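Local atomic coordinates of serine repeat antigen 5 (Plasmodium falciparum, PDB entry 6X44), a protein that is a papain-family pseudoprotease of the malaria parasite, with serine at the usual cysteine nucleophile position, and probably acts in the blood stages. Residues 116-121 and 198-203. Sequence-based numbering, arbitrary orientation.
Sequences VNKRGL and EDQGNC
Lys118 is extended as far as CE and then turns at its last torsion (chi4 69°), which swings NZ between Asp199 and the carbonyl of Gly201. Gln200 has CG between its backbone N and carbonyl carbon (chi1 67°), and its straight chain carries the amide to the backbone of Arg119. Lys118 NZ forms a salt bridge with Asp199 OD1 at 2.7 Å, on the syn lone pair. That oxygen also accepts from Gly201 N at 2.8 Å, closing an Asx turn. NZ reaches Gly201 O at 3.0 Å from above the carbonyl plane. A water joins NZ to Asp199 OD2.

In papain-like proteases the glutamine of the Gln-Gly-X-Cys motif helps form the oxyanion hole, and Gln200 probably occupies the same place. Its NE2 donates to Arg119 O at 2.8 Å, in the carbonyl plane and on a lone pair. Arg119 is also backbone-bonded to Ser206, which by sequence stands where papain has its nucleophilic cysteine. The 116-121 segment therefore probably occupies the cleft as prodomain. NE2 also donates to Cys203 O at 2.8 Å. With both acceptors in the amide plane, the two bonds fix the amide's rotation.

Asn117 ND2 meets Asn202 O at 2.9 Å, 49° out of the carbonyl plane. A second water links Asn117 N to Asn202 OD1.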
loop_
_atom_site.group_PDB
_atom_site.type_symbol
_atom_site.label_atom_id
_atom_site.label_comp_id
_atom_site.label_asym_id
_atom_site.label_seq_id
_atom_site.Cartn_x
_atom_site.Cartn_y
_atom_site.Cartn_z
ATOM N N VAL A 116 -9.751 1.059 -10.053
ATOM C CA VAL A 116 -9.567 1.532 -11.417
ATOM C C VAL A 116 -8.541 2.654 -11.451
ATOM O O VAL A 116 -7.667 2.699 -12.321
ATOM C CB VAL A 116 -10.917 1.977 -12.012
ATOM C CG1 VAL A 116 -10.696 2.854 -13.188
ATOM C CG2 VAL A 116 -11.734 0.739 -12.415
ATOM N N ASN A 117 -8.609 3.558 -10.496
ATOM C CA ASN A 117 -7.751 4.738 -10.478
ATOM C C ASN A 117 -7.003 4.823 -9.159
ATOM O O ASN A 117 -6.769 5.902 -8.624
ATOM C CB ASN A 117 -8.563 6.022 -10.751
ATOM C CG ASN A 117 -7.690 7.134 -11.348
ATOM O OD1 ASN A 117 -6.907 6.892 -12.269
ATOM N ND2 ASN A 117 -7.751 8.320 -10.767
ATOM N N LYS A 118 -6.595 3.660 -8.640
ATOM C CA LYS A 118 -5.904 3.520 -7.361
ATOM C C LYS A 118 -4.616 2.733 -7.556
ATOM O O LYS A 118 -4.193 1.958 -6.694
ATOM C CB LYS A 118 -6.814 2.843 -6.341
ATOM C CG LYS A 118 -6.585 3.238 -4.933
ATOM C CD LYS A 118 -7.569 2.563 -3.961
ATOM C CE LYS A 118 -7.364 3.080 -2.564
ATOM N NZ LYS A 118 -7.774 4.519 -2.383
ATOM N N ARG A 119 -3.984 2.917 -8.705
ATOM C CA ARG A 119 -2.736 2.265 -9.023
ATOM C C ARG A 119 -1.669 3.345 -9.173
ATOM O O ARG A 119 -1.527 4.188 -8.274
ATOM C CB ARG A 119 -2.946 1.411 -10.263
ATOM C CG ARG A 119 -3.979 0.239 -9.989
ATOM C CD ARG A 119 -4.327 -0.563 -11.210
ATOM N NE ARG A 119 -5.451 -0.000 -11.921
ATOM C CZ ARG A 119 -5.688 -0.183 -13.217
ATOM N NH1 ARG A 119 -6.744 0.392 -13.790
ATOM N NH2 ARG A 119 -4.874 -0.934 -13.941
ATOM N N GLY A 120 -0.916 3.353 -10.276
ATOM C CA GLY A 120 -0.003 4.444 -10.493
ATOM C C GLY A 120 1.408 4.165 -10.980
ATOM O O GLY A 120 2.217 5.089 -11.026
ATOM N N LEU A 121 1.729 2.937 -11.371
ATOM C CA LEU A 121 3.025 2.662 -11.968
ATOM C C LEU A 121 2.870 2.684 -13.481
ATOM O O LEU A 121 1.990 2.013 -14.025
ATOM C CB LEU A 121 3.581 1.316 -11.504
ATOM C CG LEU A 121 4.904 0.943 -12.135
ATOM C CD1 LEU A 121 5.956 1.927 -11.643
ATOM C CD2 LEU A 121 5.248 -0.483 -11.729
ATOM N N GLU A 198 -0.824 4.385 4.693
ATOM C CA GLU A 198 -1.514 5.532 4.108
ATOM C C GLU A 198 -2.474 5.054 3.025
ATOM O O GLU A 198 -2.425 3.904 2.582
ATOM C CB GLU A 198 -0.511 6.535 3.520
ATOM C CG GLU A 198 0.613 6.824 4.471
ATOM C CD GLU A 198 1.458 8.041 4.111
ATOM O OE1 GLU A 198 0.976 8.916 3.364
ATOM O OE2 GLU A 198 2.609 8.102 4.596
ATOM N N ASP A 199 -3.323 5.975 2.561
ATOM C CA ASP A 199 -4.285 5.702 1.504
ATOM C C ASP A 199 -4.102 6.765 0.420
ATOM O O ASP A 199 -4.391 7.945 0.651
ATOM C CB ASP A 199 -5.707 5.713 2.064
ATOM C CG ASP A 199 -6.728 5.139 1.088
ATOM O OD1 ASP A 199 -6.579 5.352 -0.137
ATOM O OD2 ASP A 199 -7.685 4.471 1.539
ATOM N N GLN A 200 -3.611 6.346 -0.756
ATOM C CA GLN A 200 -3.401 7.248 -1.879
ATOM C C GLN A 200 -4.685 7.867 -2.418
ATOM O O GLN A 200 -4.611 8.745 -3.301
ATOM C CB GLN A 200 -2.710 6.480 -2.980
ATOM C CG GLN A 200 -3.528 5.406 -3.585
ATOM C CD GLN A 200 -2.756 4.574 -4.599
ATOM O OE1 GLN A 200 -2.124 3.613 -4.241
ATOM N NE2 GLN A 200 -2.847 4.934 -5.883
ATOM N N GLY A 201 -5.844 7.411 -1.960
ATOM C CA GLY A 201 -7.104 7.959 -2.481
ATOM C C GLY A 201 -7.370 7.508 -3.916
ATOM O O GLY A 201 -6.860 6.499 -4.387
ATOM N N ASN A 202 -8.175 8.294 -4.623
ATOM C CA ASN A 202 -8.574 7.944 -5.986
ATOM C C ASN A 202 -7.708 8.636 -7.038
ATOM O O ASN A 202 -8.204 9.212 -8.017
ATOM C CB ASN A 202 -10.039 8.271 -6.192
ATOM C CG ASN A 202 -10.668 7.413 -7.268
ATOM O OD1 ASN A 202 -10.553 6.183 -7.264
ATOM N ND2 ASN A 202 -11.286 8.040 -8.193
ATOM N N CYS A 203 -6.391 8.586 -6.853
ATOM C CA CYS A 203 -5.434 8.952 -7.884
ATOM C C CYS A 203 -4.401 7.844 -8.054
ATOM O O CYS A 203 -4.144 7.050 -7.130
ATOM C CB CYS A 203 -4.726 10.262 -7.536
ATOM S SG CYS A 203 -5.736 11.725 -7.514
HETATM O O HOH W 1 -10.652 3.986 -8.627
HETATM O O HOH W 2 -9.663 3.766 -0.254
#